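Coiled-coil quantitatively-enriched protein 1 (Schizosaccharomyces pombe, PDB 7CUJ) links telomeres to the meiotic centrosome, supports telomere clustering in meiotic prophase, and is required for telomere length regulation and chromosome segregation. Local coordinates at residues 218-223 with 234-239; 208-213 with 223-228. All blocks are in the same frame, centred on the assembly; numbering follows the deposited sequence.

The chain modelled here is one alpha/beta piece of the longer protein, built round a parallel sheet. Of the parts involved, strand 208-213 comes first, then helix 217-223, a loop, and helix 232-243. Interaction 2 closes the path from the strand through the helix to the loop, with nine residues between its segments; interaction 1 closes the loop between the two helices, with ten. The segments alternate, so the contacts cross rather than nest, and they share Cys223 at the helix end. Their centres lie about 9 Å apart, joined by a probable hydrogen bond from His213 N to Glu218 OE1. Interaction 2 ties the sheet strand to the loop, and interaction 1 pairs the helices that precede and follow it.

Interaction 1. Residues 218-223 with 234-239; sequences EHAIKC and VNIVGV
Ile236 sets its side chain against Ala220, and these two residues carry most of the 178 Å² buried between helix segments 218-223 and 234-239. They also mark the backbone register, their CA atoms being 5.0 Å apart. The small alanine lets the larger side chain settle close to the opposite backbone: Ala220 CB lies 4.0 Å from Ile236 CB, and Ile236 CG2 comes within 3.6 Å of Ala220 O, a carbonyl already engaged weakly by Cys223 N. In return, the methyl of Ala220 rests near the main chain of Ile236, at 3.8 Å from its O.

Ile236 works with both branches. With chi1 at 67°, its CG1 is flanked by both the backbone N and C, and the chain then runs on extended (chi2 171°), carrying CD1 to 3.9 Å from CG1 of Ile221. Ile221 also packs on Ile191 and Met195 of helix 191-200, which continues the apolar core beyond the pair, and has His61 of helix 47-65 as a further neighbour. One turn past Ile236, Val239 CG1 adds a looser touch to Ala220 CB.

All four touching residues are buried and the contacts between their side chains are apolar. With a closest axis approach of 8.8 Å and an interaxial angle of 140°, the two segments form a splayed antiparallel pair, the packing of a helical hairpin made by consecutive helices of this alpha/beta domain.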
loop_
_atom_site.group_PDB
_atom_site.type_symbol
_atom_site.label_atom_id
_atom_site.label_comp_id
_atom_site.label_asym_id
_atom_site.label_seq_id
_atom_site.Cartn_x
_atom_site.Cartn_y
_atom_site.Cartn_z
ATOM N N GLU A 218 2.090 8.812 -21.268
ATOM C CA GLU A 218 2.616 9.542 -22.410
ATOM C C GLU A 218 1.741 10.767 -22.657
ATOM O O GLU A 218 2.251 11.866 -22.863
ATOM C CB GLU A 218 2.640 8.650 -23.654
ATOM C CG GLU A 218 3.465 7.384 -23.509
ATOM C CD GLU A 218 3.721 6.668 -24.827
ATOM O OE1 GLU A 218 2.741 6.360 -25.544
ATOM O OE2 GLU A 218 4.901 6.426 -25.141
ATOM N N HIS A 219 0.420 10.558 -22.619
ATOM C CA HIS A 219 -0.565 11.619 -22.748
ATOM C C HIS A 219 -0.379 12.653 -21.640
ATOM O O HIS A 219 -0.427 13.853 -21.903
ATOM C CB HIS A 219 -1.978 11.019 -22.740
ATOM C CG HIS A 219 -3.038 11.940 -23.240
ATOM N ND1 HIS A 219 -4.313 11.496 -23.533
ATOM C CD2 HIS A 219 -3.024 13.263 -23.509
ATOM C CE1 HIS A 219 -5.045 12.510 -23.952
ATOM N NE2 HIS A 219 -4.274 13.603 -23.949
ATOM N N ALA A 220 -0.157 12.172 -20.408
ATOM C CA ALA A 220 -0.016 13.028 -19.241
ATOM C C ALA A 220 1.257 13.869 -19.336
ATOM O O ALA A 220 1.228 15.068 -19.067
ATOM C CB ALA A 220 -0.048 12.200 -17.977
ATOM N N ILE A 221 2.367 13.232 -19.723
ATOM C CA ILE A 221 3.630 13.929 -19.913
ATOM C C ILE A 221 3.452 15.028 -20.964
ATOM O O ILE A 221 3.970 16.133 -20.800
ATOM C CB ILE A 221 4.764 12.941 -20.258
ATOM C CG1 ILE A 221 5.166 12.112 -19.033
ATOM C CG2 ILE A 221 5.961 13.667 -20.861
ATOM C CD1 ILE A 221 5.900 10.830 -19.355
ATOM N N LYS A 222 2.696 14.721 -22.028
ATOM C CA LYS A 222 2.429 15.666 -23.103
ATOM C C LYS A 222 1.755 16.926 -22.554
ATOM O O LYS A 222 2.160 18.034 -22.900
ATOM C CB LYS A 222 1.672 14.981 -24.251
ATOM C CG LYS A 222 0.551 15.778 -24.910
ATOM C CD LYS A 222 1.014 16.905 -25.807
ATOM C CE LYS A 222 -0.037 17.985 -25.969
ATOM N NZ LYS A 222 0.464 19.125 -26.776
ATOM N N CYS A 223 0.755 16.747 -21.679
ATOM C CA CYS A 223 -0.095 17.840 -21.224
ATOM C C CYS A 223 0.603 18.702 -20.171
ATOM O O CYS A 223 0.153 19.813 -19.900
ATOM C CB CYS A 223 -1.416 17.320 -20.667
ATOM S SG CYS A 223 -2.510 16.623 -21.931
ATOM N N VAL A 234 4.044 15.078 -9.802
ATOM C CA VAL A 234 2.807 14.932 -9.049
ATOM C C VAL A 234 1.614 14.893 -10.005
ATOM O O VAL A 234 0.727 14.054 -9.850
ATOM C CB VAL A 234 2.686 16.015 -7.955
ATOM C CG1 VAL A 234 1.260 16.205 -7.462
ATOM C CG2 VAL A 234 3.613 15.731 -6.782
ATOM N N ASN A 235 1.627 15.771 -11.015
ATOM C CA ASN A 235 0.499 15.943 -11.920
ATOM C C ASN A 235 0.351 14.757 -12.873
ATOM O O ASN A 235 -0.764 14.277 -13.070
ATOM C CB ASN A 235 0.542 17.292 -12.643
ATOM C CG ASN A 235 0.137 18.445 -11.749
ATOM O OD1 ASN A 235 -0.811 18.333 -10.973
ATOM N ND2 ASN A 235 0.843 19.560 -11.855
ATOM N N ILE A 236 1.466 14.290 -13.456
ATOM C CA ILE A 236 1.421 13.194 -14.415
ATOM C C ILE A 236 1.009 11.892 -13.725
ATOM O O ILE A 236 0.364 11.049 -14.348
ATOM C CB ILE A 236 2.727 13.047 -15.232
ATOM C CG1 ILE A 236 3.919 12.606 -14.375
ATOM C CG2 ILE A 236 3.026 14.313 -16.024
ATOM C CD1 ILE A 236 5.155 12.241 -15.170
ATOM N N VAL A 237 1.375 11.741 -12.444
ATOM C CA VAL A 237 0.986 10.572 -11.668
ATOM C C VAL A 237 -0.501 10.670 -11.338
ATOM O O VAL A 237 -1.242 9.702 -11.512
ATOM C CB VAL A 237 1.837 10.406 -10.393
ATOM C CG1 VAL A 237 1.262 9.346 -9.463
ATOM C CG2 VAL A 237 3.288 10.092 -10.720
ATOM N N GLY A 238 -0.918 11.852 -10.867
ATOM C CA GLY A 238 -2.293 12.106 -10.469
ATOM C C GLY A 238 -3.277 11.836 -11.605
ATOM O O GLY A 238 -4.282 11.154 -11.407
ATOM N N VAL A 239 -2.957 12.364 -12.795
ATOM C CA VAL A 239 -3.820 12.263 -13.961
ATOM C C VAL A 239 -3.949 10.793 -14.351
ATOM O O VAL A 239 -5.054 10.294 -14.559
ATOM C CB VAL A 239 -3.306 13.137 -15.126
ATOM C CG1 VAL A 239 -3.981 12.809 -16.450
ATOM C CG2 VAL A 239 -3.436 14.623 -14.827
#

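Interaction 2. Residues 208-213 with 223-228; sequences VLRLIH and CFQSSY
Arg210 lies on the extended strand 208-213 and Gln225 in the turn that follows helix 217-223, the two backbones standing well apart, with 13.6 Å between Arg210 CA and Gln225 CA. The side chains span this distance, each with CB directed toward the other segment, and approach from opposite directions. Gln225, extended beyond CG (chi2 -174°), carries its amide across to NH1 of Arg210, while the bend at chi3 of the arginine (-65°) lays the guanidinium over Ile212 of its own strand. The amide stands obliquely to the guanidinium, their planes 18° apart.

As modelled, Arg210 NH1 is 3.0 Å from Gln225 NE2 and 3.4 Å from Gln225 OE1. The amide is probably turned over in the model and, turned back, may hydrogen-bond to NH1. The guanidinium has further partners: Ile212 CD1 lies 3.8 Å above the centre of one face, Asp13 of strand 11-16 forms a salt bridge with NH2, and Tyr194 of helix 191-200 makes a cation-pi contact.

Within the turn, the model has Ser227 OG (2.7 Å) and Ser227 N (3.2 Å) both reaching Phe224 O from the same face of its plane, a detail made less certain by the high B of Ser227.

With only 74 Å² buried between the segments, the contact is small. Asp13 supplies the counter-charge for the buried Arg210, and the uncharged Gln225 brings a polar group to the guanidinium from the loop, consistent with a secondary interaction beside the salt bridge.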
loop_
_atom_site.group_PDB
_atom_site.type_symbol
_atom_site.label_atom_id
_atom_site.label_comp_id
_atom_site.label_asym_id
_atom_site.label_seq_id
_atom_site.Cartn_x
_atom_site.Cartn_y
_atom_site.Cartn_z
ATOM N N VAL A 208 8.970 15.558 -37.002
ATOM C CA VAL A 208 8.914 14.726 -35.810
ATOM C C VAL A 208 7.472 14.284 -35.574
ATOM O O VAL A 208 6.588 15.110 -35.349
ATOM C CB VAL A 208 9.498 15.442 -34.575
ATOM C CG1 VAL A 208 9.188 14.700 -33.282
ATOM C CG2 VAL A 208 10.996 15.669 -34.707
ATOM N N LEU A 209 7.260 12.963 -35.628
ATOM C CA LEU A 209 5.992 12.333 -35.299
ATOM C C LEU A 209 6.139 11.642 -33.947
ATOM O O LEU A 209 7.147 10.985 -33.696
ATOM C CB LEU A 209 5.661 11.312 -36.392
ATOM C CG LEU A 209 4.769 11.790 -37.539
ATOM C CD1 LEU A 209 5.185 13.158 -38.059
ATOM C CD2 LEU A 209 4.762 10.771 -38.668
ATOM N N ARG A 210 5.130 11.799 -33.084
ATOM C CA ARG A 210 5.121 11.143 -31.785
ATOM C C ARG A 210 3.917 10.210 -31.691
ATOM O O ARG A 210 2.778 10.642 -31.855
ATOM C CB ARG A 210 5.092 12.170 -30.648
ATOM C CG ARG A 210 6.346 13.025 -30.541
ATOM C CD ARG A 210 6.403 13.757 -29.214
ATOM N NE ARG A 210 5.325 14.726 -29.057
ATOM C CZ ARG A 210 5.046 15.371 -27.929
ATOM N NH1 ARG A 210 5.766 15.152 -26.843
ATOM N NH2 ARG A 210 4.050 16.235 -27.889
ATOM N N LEU A 211 4.194 8.927 -31.442
ATOM C CA LEU A 211 3.167 7.950 -31.125
ATOM C C LEU A 211 2.894 8.043 -29.625
ATOM O O LEU A 211 3.761 7.727 -28.811
ATOM C CB LEU A 211 3.676 6.555 -31.516
ATOM C CG LEU A 211 3.519 6.133 -32.981
ATOM C CD1 LEU A 211 3.624 7.305 -33.945
ATOM C CD2 LEU A 211 4.519 5.047 -33.343
ATOM N N ILE A 212 1.690 8.516 -29.281
ATOM C CA ILE A 212 1.303 8.752 -27.902
ATOM C C ILE A 212 0.005 7.998 -27.628
ATOM O O ILE A 212 -1.003 8.235 -28.289
ATOM C CB ILE A 212 1.169 10.264 -27.621
ATOM C CG1 ILE A 212 2.512 10.983 -27.787
ATOM C CG2 ILE A 212 0.574 10.500 -26.239
ATOM C CD1 ILE A 212 2.433 12.492 -27.711
ATOM N N HIS A 213 0.045 7.091 -26.647
ATOM C CA HIS A 213 -1.138 6.330 -26.278
ATOM C C HIS A 213 -2.117 7.216 -25.512
ATOM O O HIS A 213 -1.732 7.892 -24.558
ATOM C CB HIS A 213 -0.767 5.065 -25.495
ATOM C CG HIS A 213 -0.667 3.850 -26.353
ATOM N ND1 HIS A 213 0.482 3.089 -26.418
ATOM C CD2 HIS A 213 -1.557 3.268 -27.183
ATOM C CE1 HIS A 213 0.294 2.086 -27.252
ATOM N NE2 HIS A 213 -0.949 2.171 -27.731
ATOM N N CYS A 223 0.755 16.747 -21.679
ATOM C CA CYS A 223 -0.095 17.840 -21.224
ATOM C C CYS A 223 0.603 18.702 -20.171
ATOM O O CYS A 223 0.153 19.813 -19.900
ATOM C CB CYS A 223 -1.416 17.320 -20.667
ATOM S SG CYS A 223 -2.510 16.623 -21.931
ATOM N N PHE A 224 1.688 18.188 -19.577
ATOM C CA PHE A 224 2.403 18.919 -18.539
ATOM C C PHE A 224 3.856 19.153 -18.946
ATOM O O PHE A 224 4.670 19.567 -18.123
ATOM C CB PHE A 224 2.253 18.234 -17.176
ATOM C CG PHE A 224 0.841 18.214 -16.646
ATOM C CD1 PHE A 224 -0.009 17.159 -16.944
ATOM C CD2 PHE A 224 0.352 19.254 -15.868
ATOM C CE1 PHE A 224 -1.314 17.140 -16.474
ATOM C CE2 PHE A 224 -0.953 19.233 -15.395
ATOM C CZ PHE A 224 -1.785 18.178 -15.701
ATOM N N GLN A 225 4.162 18.902 -20.225
ATOM C CA GLN A 225 5.459 19.217 -20.806
ATOM C C GLN A 225 5.798 20.681 -20.545
ATOM O O GLN A 225 6.933 21.008 -20.205
ATOM C CB GLN A 225 5.431 18.999 -22.319
ATOM C CG GLN A 225 5.887 17.617 -22.763
ATOM C CD GLN A 225 5.982 17.526 -24.266
ATOM O OE1 GLN A 225 5.100 17.980 -24.994
ATOM N NE2 GLN A 225 7.063 16.932 -24.742
ATOM N N SER A 226 4.786 21.544 -20.702
ATOM C CA SER A 226 4.914 22.992 -20.658
ATOM C C SER A 226 5.541 23.475 -19.349
ATOM O O SER A 226 6.111 24.565 -19.308
ATOM C CB SER A 226 3.575 23.644 -20.895
ATOM O OG SER A 226 2.563 23.004 -20.130
ATOM N N SER A 227 5.437 22.660 -18.290
ATOM C CA SER A 227 5.877 23.057 -16.961
ATOM C C SER A 227 7.302 22.577 -16.669
ATOM O O SER A 227 8.239 23.373 -16.720
ATOM C CB SER A 227 4.895 22.617 -15.898
ATOM O OG SER A 227 4.656 21.219 -15.967
ATOM N N TYR A 228 7.445 21.277 -16.366
ATOM C CA TYR A 228 8.657 20.675 -15.818
ATOM C C TYR A 228 9.077 21.378 -14.527
ATOM O O TYR A 228 10.264 21.441 -14.206
ATOM C CB TYR A 228 9.803 20.635 -16.836
ATOM C CG TYR A 228 9.658 19.624 -17.944
ATOM C CD1 TYR A 228 9.544 18.267 -17.676
ATOM C CD2 TYR A 228 9.663 20.026 -19.272
ATOM C CE1 TYR A 228 9.416 17.339 -18.699
ATOM C CE2 TYR A 228 9.535 19.112 -20.305
ATOM C CZ TYR A 228 9.410 17.764 -20.016
ATOM O OH TYR A 228 9.287 16.860 -21.030
#